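Putative TetR-family transcriptional regulator (Bordetella parapertussis 12822, PDB 3CCY) probably acts as a TetR-family transcriptional regulator, most likely a repressor, that binds regulatory DNA through its helix-turn-helix domain. Local coordinates at residues I20-A24 with V61-M65; L66-D71 with L127-Q131; L73-C77 with L97-I101; P87-F91 with L192-G196; F163-I167 with T189-F193. All coordinates share one frame; numbering follows the deposited sequence. Where two conformers were deposited one is given.

Interaction 1 (I20-A24 with V61-M65); sequences IERAA and VLRDM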
# COMPACT_ATOMS: atom_id res chain seq x y z
N ILE A 20 -5.12 24.22 0.28
CA ILE A 20 -5.28 22.82 0.68
C ILE A 20 -5.46 21.91 -0.54
O ILE A 20 -4.81 20.88 -0.63
CB ILE A 20 -6.47 22.65 1.67
CG1 ILE A 20 -6.17 23.32 3.02
CG2 ILE A 20 -6.80 21.17 1.89
CD1 ILE A 20 -5.17 22.55 3.88
N GLU A 21 -6.34 22.32 -1.46
CA GLU A 21 -6.65 21.57 -2.68
C GLU A 21 -5.40 21.41 -3.56
O GLU A 21 -5.10 20.31 -4.03
CB GLU A 21 -7.75 22.29 -3.48
CG GLU A 21 -8.46 21.44 -4.56
CD GLU A 21 -9.65 22.18 -5.23
OE1 GLU A 21 -10.55 21.48 -5.76
OE2 GLU A 21 -9.68 23.44 -5.22
N ARG A 22 -4.69 22.52 -3.75
CA ARG A 22 -3.53 22.55 -4.64
C ARG A 22 -2.31 21.83 -4.03
O ARG A 22 -1.58 21.13 -4.74
CB ARG A 22 -3.21 23.99 -5.07
CG ARG A 22 -3.08 24.17 -6.58
CD ARG A 22 -4.39 24.58 -7.25
NE ARG A 22 -4.40 26.01 -7.59
CZ ARG A 22 -5.40 26.66 -8.19
NH1 ARG A 22 -6.52 26.01 -8.53
NH2 ARG A 22 -5.30 27.95 -8.44
N ALA A 23 -2.12 22.00 -2.72
CA ALA A 23 -1.09 21.29 -1.96
C ALA A 23 -1.30 19.77 -1.95
O ALA A 23 -0.34 19.01 -2.14
CB ALA A 23 -1.04 21.79 -0.53
N ALA A 24 -2.54 19.35 -1.72
CA ALA A 24 -2.89 17.93 -1.74
C ALA A 24 -2.46 17.31 -3.06
O ALA A 24 -1.83 16.25 -3.07
CB ALA A 24 -4.38 17.75 -1.51
N VAL A 61 -0.27 23.07 6.76
CA VAL A 61 -1.04 22.70 5.57
C VAL A 61 -1.31 21.20 5.56
O VAL A 61 -2.45 20.79 5.40
CB VAL A 61 -0.34 23.14 4.26
CG1 VAL A 61 -1.18 22.75 3.05
CG2 VAL A 61 -0.10 24.65 4.27
N LEU A 62 -0.27 20.40 5.78
CA LEU A 62 -0.41 18.95 5.83
C LEU A 62 -1.29 18.48 7.00
O LEU A 62 -2.18 17.65 6.80
CB LEU A 62 0.96 18.25 5.88
CG LEU A 62 0.99 16.71 5.96
CD1 LEU A 62 0.34 16.04 4.76
CD2 LEU A 62 2.39 16.17 6.13
N ARG A 63 -1.05 19.01 8.19
CA ARG A 63 -1.77 18.57 9.38
C ARG A 63 -3.26 18.82 9.21
O ARG A 63 -4.07 17.94 9.49
CB ARG A 63 -1.21 19.24 10.65
CG ARG A 63 -1.90 18.80 11.96
CD ARG A 63 -1.45 19.61 13.17
NE ARG A 63 -1.73 21.05 13.04
CZ ARG A 63 -0.80 22.02 12.98
NH1 ARG A 63 -1.19 23.28 12.88
NH2 ARG A 63 0.49 21.73 13.03
N ASP A 64 -3.60 20.01 8.71
CA ASP A 64 -5.00 20.38 8.46
C ASP A 64 -5.71 19.47 7.44
O ASP A 64 -6.79 18.95 7.73
CB ASP A 64 -5.10 21.86 8.09
CG ASP A 64 -6.52 22.31 7.78
OD1 ASP A 64 -7.10 23.04 8.61
OD2 ASP A 64 -7.07 21.94 6.71
N MSE A 65 -5.11 19.23 6.28
CA MSE A 65 -5.78 18.37 5.29
C MSE A 65 -5.94 16.92 5.74
O MSE A 65 -6.89 16.24 5.36
CB MSE A 65 -5.10 18.42 3.91
CG MSE A 65 -3.94 17.47 3.78
SE MSE A 65 -3.07 17.47 2.05
CE MSE A 65 -2.70 19.35 1.83
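Ile20 and Met65 lie at the centre of this contact, where helix 15-29 crosses helix 58-81. Met65 is a selenomethionine. The two short segments run at 101° to each other, close to perpendicular. Small residues on 20-24 form the hollow, and the long side chain of Met65 fills it. Its CG sits between the backbone N and the carbonyl carbon (chi1 84°), and the bend at chi3 turns the terminal methyl against the turn of helix 20-24. There CE lies 3.6 Å from Ile20 O and at much the same distance from Ala24 N, two atoms already joined by a helical hydrogen bond. The selenium rests on Ala24, with SE 3.8 Å from CB. Ala23 CB borders the hollow and touches both Met65 CE and, at 3.7 Å, Val61 CG1.

The reverse bump is Ile20. Its side chain and that of Met65 run alongside in opposite senses. Ile20 CG2 packs on Met65 CB at 3.8 Å. Its CD1 reaches the turn between Val61 and Asp64, 3.6 Å from Val61 O. Asp64 comes in roughly perpendicular to Ile20 and brings OD2 to 3.5 Å from the same CD1. Phe55 and Arg108 also pack on Ile20.

No hydrogen bond joins the two segments. Asp64 OD1 makes a long, weak ion pair with Arg16, while OD2 lies by the Ile20 methyl. Shape and apolar burial therefore tie the first helix of the predicted DNA-binding domain to the long helix that leads out of it.

Interaction 2 (L66-D71 with L127-Q131); sequences LTTHVD and LIAKQ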
# COMPACT_ATOMS: atom_id res chain seq x y z
N LEU A 66 -4.98 16.44 6.53
CA LEU A 66 -5.06 15.10 7.06
C LEU A 66 -6.14 15.02 8.14
O LEU A 66 -6.88 14.05 8.21
CB LEU A 66 -3.70 14.67 7.61
CG LEU A 66 -2.62 14.45 6.54
CD1 LEU A 66 -1.46 13.65 7.10
CD2 LEU A 66 -3.21 13.73 5.31
N THR A 67 -6.21 16.05 8.96
CA THR A 67 -7.17 16.08 10.07
C THR A 67 -8.61 16.13 9.56
O THR A 67 -9.46 15.35 10.00
CB THR A 67 -6.87 17.25 11.02
OG1 THR A 67 -5.58 17.07 11.60
CG2 THR A 67 -7.89 17.33 12.13
N THR A 68 -8.88 17.02 8.62
CA THR A 68 -10.23 17.16 8.13
C THR A 68 -10.62 15.90 7.36
O THR A 68 -11.76 15.47 7.42
CB THR A 68 -10.46 18.45 7.31
OG1 THR A 68 -9.90 18.30 6.00
CG2 THR A 68 -9.85 19.67 8.01
N HIS A 69 -9.66 15.29 6.67
CA HIS A 69 -9.96 14.11 5.91
C HIS A 69 -10.30 12.87 6.76
O HIS A 69 -11.25 12.13 6.44
CB HIS A 69 -8.79 13.77 4.99
CG HIS A 69 -9.06 12.59 4.12
ND1 HIS A 69 -9.84 12.68 2.99
CD2 HIS A 69 -8.66 11.30 4.21
CE1 HIS A 69 -9.91 11.49 2.42
NE2 HIS A 69 -9.21 10.64 3.15
N VAL A 70 -9.50 12.60 7.79
CA VAL A 70 -9.79 11.46 8.68
C VAL A 70 -11.03 11.76 9.53
O VAL A 70 -11.84 10.86 9.76
CB VAL A 70 -8.56 10.98 9.54
CG1 VAL A 70 -8.23 11.93 10.65
CG2 VAL A 70 -8.80 9.53 10.10
N ASP A 71 -11.22 13.02 9.94
CA ASP A 71 -12.42 13.40 10.68
C ASP A 71 -13.67 13.13 9.84
O ASP A 71 -14.64 12.58 10.33
CB ASP A 71 -12.38 14.87 11.15
CG ASP A 71 -11.51 15.07 12.38
OD1 ASP A 71 -11.06 14.07 12.99
OD2 ASP A 71 -11.25 16.23 12.75
N LEU A 127 -3.26 11.77 14.93
CA LEU A 127 -3.79 11.25 13.65
C LEU A 127 -3.69 9.74 13.56
O LEU A 127 -4.59 9.11 13.04
CB LEU A 127 -3.11 11.91 12.45
CG LEU A 127 -3.50 13.38 12.24
CD1 LEU A 127 -2.43 14.12 11.46
CD2 LEU A 127 -4.85 13.48 11.52
N ILE A 128 -2.61 9.17 14.09
CA ILE A 128 -2.50 7.71 14.18
C ILE A 128 -3.65 7.17 15.06
O ILE A 128 -4.18 6.09 14.79
CB ILE A 128 -1.13 7.25 14.76
CG1 ILE A 128 -0.03 7.44 13.71
CG2 ILE A 128 -1.17 5.74 15.12
CD1 ILE A 128 1.41 7.38 14.28
N ALA A 129 -4.01 7.91 16.10
CA ALA A 129 -5.11 7.50 16.96
C ALA A 129 -6.44 7.45 16.18
O ALA A 129 -7.26 6.56 16.40
CB ALA A 129 -5.23 8.39 18.16
N LYS A 130 -6.66 8.43 15.30
CA LYS A 130 -7.87 8.47 14.48
C LYS A 130 -7.91 7.35 13.45
O LYS A 130 -8.97 6.81 13.18
CB LYS A 130 -8.04 9.83 13.84
CG LYS A 130 -8.48 10.88 14.88
CD LYS A 130 -8.48 12.28 14.29
CE LYS A 130 -8.87 13.34 15.33
NZ LYS A 130 -10.34 13.50 15.38
N GLN A 131 -6.75 7.00 12.89
CA GLN A 131 -6.64 5.88 11.97
C GLN A 131 -6.96 4.57 12.69
O GLN A 131 -7.54 3.67 12.12
CB GLN A 131 -5.22 5.83 11.38
CG GLN A 131 -5.05 6.64 10.09
CD GLN A 131 -3.62 6.58 9.54
OE1 GLN A 131 -2.66 6.54 10.31
NE2 GLN A 131 -3.49 6.57 8.23
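Val70 packs against the aliphatic chain of Lys130, which crosses it at a slant, and Leu127 CD2 meets the same Val70 CG1. The helix segments 66-71 and 127-131 run nearly parallel, only 18° apart. Val70 points into the interface, and its CG1 lies 3.7 Å from Lys130 CD and 3.8 Å from Leu127 CD2. The other branch, CG2, rests on Lys130 CB. Leu127 splits its two methyls. CD2 lies by Thr67, 3.7 Å from OG1, while CD1 faces Leu66 CB. Thr67 OG1 has its hydrogen bond elsewhere, with the carbonyl O of Arg63 one turn earlier.

Lys130 then runs past Val70 to the edge of the contact. Its chain is extended as far as CE and turns only at the last torsion (chi4 -87°), which carries NZ to Asp71. The salt bridge from Lys130 NZ to Asp71 OD1 is short, 2.6 Å. NZ comes in on the syn side of the carboxylate, 19° out of its plane. The aliphatic part of the lysine thus covers the valine, while its charge is probably balanced by Asp71 at the more exposed edge.

Further out, Leu116 and Leu119 back Leu127, and Val111 of helix 87-115 packs on Leu66. This is a near-parallel helix pair with an apolar middle and a charged margin. It joins the helix that leaves the predicted helix-turn-helix domain to the all-helical C-terminal domain, as is usual in the TetR family.

Interaction 3 (L73-C77 with L97-I101); sequences LLERC and LFLEI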
# COMPACT_ATOMS: atom_id res chain seq x y z
N LEU A 73 -13.99 10.94 7.29
CA LEU A 73 -14.13 9.52 7.11
C LEU A 73 -14.77 8.88 8.36
O LEU A 73 -15.68 8.04 8.25
CB LEU A 73 -12.74 8.93 6.83
CG LEU A 73 -12.56 7.60 6.13
CD1 LEU A 73 -13.64 7.29 5.09
CD2 LEU A 73 -11.15 7.58 5.49
N LEU A 74 -14.30 9.29 9.54
CA LEU A 74 -14.85 8.80 10.81
C LEU A 74 -16.33 9.14 10.98
O LEU A 74 -17.09 8.28 11.38
CB LEU A 74 -14.03 9.33 12.01
CG LEU A 74 -12.67 8.64 12.24
CD1 LEU A 74 -11.86 9.41 13.28
CD2 LEU A 74 -12.79 7.16 12.68
N GLU A 75 -16.73 10.36 10.66
CA GLU A 75 -18.12 10.74 10.83
C GLU A 75 -18.99 9.95 9.87
O GLU A 75 -20.01 9.42 10.28
CB GLU A 75 -18.36 12.24 10.64
CG GLU A 75 -19.44 12.87 11.57
CD GLU A 75 -20.26 11.89 12.49
OE1 GLU A 75 -21.30 11.34 12.02
OE2 GLU A 75 -19.89 11.73 13.70
N ARG A 76 -18.55 9.82 8.62
CA ARG A 76 -19.37 9.12 7.64
C ARG A 76 -19.51 7.64 7.95
O ARG A 76 -20.59 7.08 7.74
CB ARG A 76 -18.94 9.47 6.22
CG ARG A 76 -19.21 10.98 5.99
CD ARG A 76 -18.72 11.49 4.68
NE ARG A 76 -19.48 10.93 3.57
CZ ARG A 76 -19.06 10.92 2.32
NH1 ARG A 76 -17.91 11.48 2.01
NH2 ARG A 76 -19.80 10.33 1.38
N CYS A 77 -18.44 7.03 8.47
CA CYS A 77 -18.47 5.65 8.98
C CYS A 77 -19.51 5.47 10.07
O CYS A 77 -20.20 4.45 10.12
CB CYS A 77 -17.11 5.28 9.58
SG CYS A 77 -15.91 4.67 8.45
N LEU A 97 -18.29 3.13 1.03
CA LEU A 97 -17.91 4.48 1.50
C LEU A 97 -16.43 4.79 1.26
O LEU A 97 -16.09 5.87 0.74
CB LEU A 97 -18.26 4.67 2.99
CG LEU A 97 -17.68 5.87 3.72
CD1 LEU A 97 -18.38 7.12 3.18
CD2 LEU A 97 -17.86 5.74 5.25
N PHE A 98 -15.56 3.86 1.64
CA PHE A 98 -14.11 4.11 1.49
C PHE A 98 -13.74 4.32 0.04
O PHE A 98 -12.96 5.23 -0.30
CB PHE A 98 -13.24 3.02 2.19
CG PHE A 98 -13.41 2.98 3.70
CD1 PHE A 98 -14.16 3.93 4.37
CD2 PHE A 98 -12.78 2.01 4.46
CE1 PHE A 98 -14.30 3.89 5.75
CE2 PHE A 98 -12.92 1.97 5.86
CZ PHE A 98 -13.66 2.91 6.49
N LEU A 99 -14.33 3.53 -0.85
CA LEU A 99 -14.04 3.65 -2.27
C LEU A 99 -14.69 4.86 -2.90
O LEU A 99 -14.17 5.42 -3.85
CB LEU A 99 -14.35 2.35 -3.03
CG LEU A 99 -13.41 1.19 -2.64
CD1 LEU A 99 -13.76 -0.02 -3.45
CD2 LEU A 99 -11.92 1.54 -2.85
N GLU A 100 -15.83 5.29 -2.35
CA GLU A 100 -16.45 6.52 -2.78
C GLU A 100 -15.52 7.73 -2.48
O GLU A 100 -15.33 8.62 -3.33
CB GLU A 100 -17.82 6.67 -2.11
CG GLU A 100 -18.53 7.99 -2.38
CD GLU A 100 -19.36 8.47 -1.20
OE1 GLU A 100 -20.14 7.68 -0.59
OE2 GLU A 100 -19.25 9.67 -0.87
N ILE A 101 -14.97 7.75 -1.27
CA ILE A 101 -14.05 8.78 -0.83
C ILE A 101 -12.76 8.84 -1.70
O ILE A 101 -12.26 9.92 -2.03
CB ILE A 101 -13.85 8.70 0.70
CG1 ILE A 101 -15.20 9.06 1.36
CG2 ILE A 101 -12.73 9.62 1.17
CD1 ILE A 101 -15.24 8.96 2.87
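Leu73 and Phe98 meet at roughly 90° in the buried part of the contact. Segments 73-77 of helix 58-81 and 97-101 of helix 87-115 run roughly antiparallel. Leu73 CG is anti to the backbone N (chi1 -158°), and an unusual chi2 of 32° puts CD1 between Phe98 and Ile101. CD1 lies 3.5 Å from Phe98 CD1, neither squarely over the ring nor at its edge. Towards Ile101 it is tighter still: Leu73 CD1 and Ile101 CD1 are modelled 3.2 Å apart, less than two methyls usually allow.

Cys77 approaches the same ring from another direction. In the conformer described, its SG lies in the ring plane, 3.2 Å from Phe98 CE1, a sulfur-aromatic contact at the edge. Leu97 turns its CD2 to the backbone, 3.5 Å from Cys77 N. Its CD1 lies over one face of the Arg76 guanidinium, offset toward the rim.

Arg76 bends at chi3 and meets Glu100 nearly perpendicularly at the outer border. Their planes are turned 48° apart. The modelled salt bridge, Arg76 NH2 to Glu100 OE2 at 2.4 Å, is too short to trust in detail, and Arg76 has a second conformer.

Beneath this border the contact is buried. Leu134 of helix 122-145 packs on both Phe98 and Cys77. Phe164 and Ile167 of helix 153-168 also touch Phe98. Helix 182-195 lies against the neighbouring Leu99, so helix 87-115 is held among four others here.

Interaction 4 (P87-F91 with L192-G196); sequences PKTRF and LFLDG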
# COMPACT_ATOMS: atom_id res chain seq x y z
N PRO A 87 -25.58 -6.80 9.93
CA PRO A 87 -24.12 -6.77 9.81
C PRO A 87 -23.56 -6.90 8.38
O PRO A 87 -22.58 -6.23 8.06
CB PRO A 87 -23.66 -7.92 10.71
CG PRO A 87 -24.74 -8.04 11.74
CD PRO A 87 -26.02 -7.78 10.94
N LYS A 88 -24.13 -7.75 7.51
CA LYS A 88 -23.51 -7.93 6.19
C LYS A 88 -23.66 -6.67 5.34
O LYS A 88 -22.73 -6.28 4.63
CB LYS A 88 -23.97 -9.19 5.43
CG LYS A 88 -22.96 -9.63 4.32
CD LYS A 88 -23.10 -11.10 3.82
CE LYS A 88 -22.37 -11.30 2.47
NZ LYS A 88 -21.93 -12.73 2.13
N THR A 89 -24.82 -6.02 5.48
CA THR A 89 -25.07 -4.76 4.79
C THR A 89 -24.14 -3.64 5.26
O THR A 89 -23.58 -2.95 4.42
CB THR A 89 -26.56 -4.36 4.93
OG1 THR A 89 -27.35 -5.33 4.22
CG2 THR A 89 -26.85 -2.96 4.35
N ARG A 90 -24.02 -3.47 6.59
CA ARG A 90 -23.17 -2.42 7.18
C ARG A 90 -21.76 -2.56 6.68
O ARG A 90 -21.13 -1.55 6.36
CB ARG A 90 -23.19 -2.45 8.72
CG ARG A 90 -24.49 -1.82 9.35
CD ARG A 90 -24.32 -1.44 10.85
NE ARG A 90 -23.81 -2.56 11.62
CZ ARG A 90 -24.55 -3.47 12.25
NH1 ARG A 90 -25.87 -3.39 12.26
NH2 ARG A 90 -23.95 -4.46 12.89
N PHE A 91 -21.25 -3.80 6.61
CA PHE A 91 -19.89 -4.04 6.17
C PHE A 91 -19.71 -3.59 4.72
O PHE A 91 -18.78 -2.85 4.40
CB PHE A 91 -19.43 -5.50 6.34
CG PHE A 91 -18.01 -5.76 5.86
CD1 PHE A 91 -16.91 -5.18 6.51
CD2 PHE A 91 -17.76 -6.57 4.76
CE1 PHE A 91 -15.60 -5.41 6.04
CE2 PHE A 91 -16.48 -6.80 4.28
CZ PHE A 91 -15.38 -6.21 4.92
N LEU A 192 -15.23 -11.31 -2.67
CA LEU A 192 -13.96 -12.04 -2.61
C LEU A 192 -13.55 -12.28 -1.15
O LEU A 192 -13.25 -13.44 -0.76
CB LEU A 192 -12.86 -11.25 -3.34
CG LEU A 192 -12.87 -11.16 -4.87
CD1 LEU A 192 -12.01 -9.96 -5.33
CD2 LEU A 192 -12.30 -12.45 -5.49
N PHE A 193 -13.50 -11.20 -0.36
CA PHE A 193 -13.02 -11.28 1.04
C PHE A 193 -13.93 -12.19 1.89
O PHE A 193 -13.43 -13.04 2.59
CB PHE A 193 -12.90 -9.90 1.72
CG PHE A 193 -12.25 -9.98 3.10
CD1 PHE A 193 -10.89 -10.21 3.22
CD2 PHE A 193 -13.02 -9.89 4.25
CE1 PHE A 193 -10.28 -10.33 4.49
CE2 PHE A 193 -12.41 -10.02 5.51
CZ PHE A 193 -11.05 -10.24 5.61
N LEU A 194 -15.25 -12.02 1.80
CA LEU A 194 -16.19 -12.81 2.62
C LEU A 194 -16.41 -14.24 2.14
O LEU A 194 -16.48 -15.17 2.94
CB LEU A 194 -17.56 -12.10 2.72
CG LEU A 194 -17.54 -10.76 3.47
CD1 LEU A 194 -18.97 -10.32 3.72
CD2 LEU A 194 -16.76 -10.79 4.81
N ASP A 195 -16.54 -14.42 0.83
CA ASP A 195 -16.95 -15.72 0.30
C ASP A 195 -15.88 -16.44 -0.52
O ASP A 195 -15.99 -17.66 -0.78
CB ASP A 195 -18.29 -15.57 -0.46
CG ASP A 195 -19.45 -15.23 0.49
OD1 ASP A 195 -19.80 -16.09 1.33
OD2 ASP A 195 -19.99 -14.11 0.44
N GLY A 196 -14.82 -15.72 -0.89
CA GLY A 196 -13.67 -16.40 -1.49
C GLY A 196 -13.64 -16.43 -2.99
O GLY A 196 -14.67 -16.60 -3.64
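Lys88 and Leu194 carry the nearest pair of CA atoms, yet these are 9.5 Å apart, so long side chains bridge the gap between the start of helix 87-115 and the end of helix 182-195. Lys88 is stretched almost straight, with CG anti to the backbone N (chi1 -159°) and every later torsion extended. It meets Leu194 tip to tip, Lys88 CE lying 3.8 Å from Leu194 CD1. Its NZ goes on to Asp195 and forms a salt bridge of 2.9 Å with OD2. Asp195 OD2 accepts through its syn lone pair, on the side of OD1. Lys88 is exposed, and the ion pair lies on the more exposed side of the contact.

Inside it, Phe91 and Leu194 lie flank to flank, pointing opposite ways. Phe91 CE2 lies 4.0 Å from Leu194 CD2, and the leucine reaches the ring obliquely. Leu194 CD1 meets both Lys88 CE and the Phe91 ring, and CD2 meets the ring. Phe193 adds a looser touch, its CD2 4.4 Å from Phe91 CZ. The helix stops just beyond, at Gly196, which has a positive phi of 95°.

Helix 122-145 packs alongside: Leu142 touches both phenylalanines and Leu145 touches Leu194. Phe163 of helix 153-168 meets both rings as well. The second subunit also borders the site. Leu198 of that subunit packs on Lys88, Leu194 and Asp195, and its Tyr197 ring meets Phe193.

Interaction 5 (F163-I167 with T189-F193); sequences FFGMI and TVQLF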
# COMPACT_ATOMS: atom_id res chain seq x y z
N PHE A 163 -7.58 -7.25 4.92
CA PHE A 163 -8.64 -6.52 4.28
C PHE A 163 -8.25 -5.08 3.90
O PHE A 163 -8.47 -4.69 2.75
CB PHE A 163 -9.90 -6.50 5.12
CG PHE A 163 -10.90 -5.54 4.57
CD1 PHE A 163 -11.66 -5.89 3.45
CD2 PHE A 163 -10.98 -4.24 5.07
CE1 PHE A 163 -12.53 -4.98 2.87
CE2 PHE A 163 -11.84 -3.33 4.47
CZ PHE A 163 -12.60 -3.71 3.38
N PHE A 164 -7.77 -4.27 4.86
CA PHE A 164 -7.30 -2.90 4.55
C PHE A 164 -6.32 -2.79 3.39
O PHE A 164 -6.39 -1.87 2.58
CB PHE A 164 -6.76 -2.18 5.78
CG PHE A 164 -7.84 -1.46 6.54
CD1 PHE A 164 -8.50 -0.37 5.96
CD2 PHE A 164 -8.26 -1.91 7.79
CE1 PHE A 164 -9.55 0.30 6.64
CE2 PHE A 164 -9.31 -1.25 8.47
CZ PHE A 164 -9.94 -0.15 7.89
N GLY A 165 -5.37 -3.70 3.34
CA GLY A 165 -4.46 -3.84 2.19
C GLY A 165 -5.16 -3.90 0.85
O GLY A 165 -4.74 -3.20 -0.07
N MSE A 166 -6.19 -4.75 0.71
CA MSE A 166 -6.95 -4.80 -0.55
C MSE A 166 -7.45 -3.46 -0.99
O MSE A 166 -7.34 -3.12 -2.17
CB MSE A 166 -8.22 -5.65 -0.44
CG MSE A 166 -7.99 -7.06 -0.15
SE MSE A 166 -9.78 -7.96 -0.32
CE MSE A 166 -9.75 -8.87 1.23
N ILE A 167 -8.11 -2.75 -0.06
CA ILE A 167 -8.68 -1.44 -0.41
C ILE A 167 -7.70 -0.28 -0.39
O ILE A 167 -7.84 0.62 -1.19
CB ILE A 167 -9.96 -1.06 0.43
CG1 ILE A 167 -9.72 -1.06 1.94
CG2 ILE A 167 -11.15 -1.94 0.07
CD1 ILE A 167 -10.85 -0.25 2.62
N THR A 189 -14.74 -6.65 -4.01
CA THR A 189 -13.87 -6.74 -2.82
C THR A 189 -14.55 -7.51 -1.65
O THR A 189 -13.97 -8.43 -1.05
CB THR A 189 -13.48 -5.33 -2.35
OG1 THR A 189 -12.78 -4.69 -3.43
CG2 THR A 189 -12.59 -5.38 -1.09
N VAL A 190 -15.78 -7.16 -1.36
CA VAL A 190 -16.54 -7.86 -0.34
C VAL A 190 -16.89 -9.31 -0.68
O VAL A 190 -16.73 -10.19 0.18
CB VAL A 190 -17.82 -7.07 0.01
CG1 VAL A 190 -18.72 -7.86 0.98
CG2 VAL A 190 -17.43 -5.74 0.64
N GLN A 191 -17.38 -9.57 -1.90
CA GLN A 191 -17.65 -10.96 -2.32
C GLN A 191 -16.36 -11.82 -2.16
O GLN A 191 -16.40 -12.94 -1.64
CB GLN A 191 -18.17 -11.01 -3.81
CG GLN A 191 -19.60 -10.37 -4.01
CD GLN A 191 -19.89 -9.94 -5.50
OE1 GLN A 191 -19.11 -10.26 -6.45
NE2 GLN A 191 -20.99 -9.17 -5.69
N LEU A 192 -15.23 -11.31 -2.67
CA LEU A 192 -13.96 -12.04 -2.61
C LEU A 192 -13.55 -12.28 -1.15
O LEU A 192 -13.25 -13.44 -0.76
CB LEU A 192 -12.86 -11.25 -3.34
CG LEU A 192 -12.87 -11.16 -4.87
CD1 LEU A 192 -12.01 -9.96 -5.33
CD2 LEU A 192 -12.30 -12.45 -5.49
N PHE A 193 -13.50 -11.20 -0.36
CA PHE A 193 -13.02 -11.28 1.04
C PHE A 193 -13.93 -12.19 1.89
O PHE A 193 -13.43 -13.04 2.59
CB PHE A 193 -12.90 -9.90 1.72
CG PHE A 193 -12.25 -9.98 3.10
CD1 PHE A 193 -10.89 -10.21 3.22
CD2 PHE A 193 -13.02 -9.89 4.25
CE1 PHE A 193 -10.28 -10.33 4.49
CE2 PHE A 193 -12.41 -10.02 5.51
CZ PHE A 193 -11.05 -10.24 5.61
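Phe163 and Phe193 pack ring to ring across helices 153-168 and 182-195. The side chain of Phe163 can be followed outward. Its CB sits over one face of the Phe193 ring, a CH-pi contact 4.1 Å from the centroid and 19° off the normal. With CG anti to the backbone N (chi1 170°), the ring lies between Phe193 and Thr189. CD1 comes to 4.1 Å from Phe193 CG. The edge of Phe163 is thereby turned to the face of Phe193, an edge-to-face pair with planes at 67°. Further out, CE1 reaches the methyl of Thr189, 4.0 Å from CG2.

Segments 163-167 and 189-193 run roughly antiparallel in the C-terminal domain. In TetR-family proteins the last two helices commonly build the dimer interface, and here too the second subunit is close: its Leu162 packs on Thr189, and Met166 of each subunit meets its counterpart.

The Thr189 methyl CG2 also touches Ile167 CG2 and, at 3.9 Å, the selenium of selenomethionine Met166. The Thr189 hydroxyl OG1 is hydrogen-bonded to Leu185 O. Met166 SE stands obliquely to the Phe193 ring, 5.5 Å from the centroid. The modelled position of its terminal methyl is doubtful, because it clashes with Phe193.

How the interactions relate
The five contacts follow the long axis of the subunit. Interactions 1, 2 and 3 lie in order along helix 58-81, with centres about 13 Å and about 12 Å apart from one to the next. Interaction 1 joins that helix to the predicted DNA-binding domain, and interactions 2 and 3 join it to helices 122-145 and 87-115. Interaction 3 passes on to interaction 5 through Phe98, which packs on Phe164 and Ile167. Interactions 4 and 5 share Leu192 and Phe193 on helix 182-195, and both touch the second subunit. Interactions 1 and 4 are about 34 Å apart between centres. The series runs from the predicted DNA-binding end to the end that meets the second subunit.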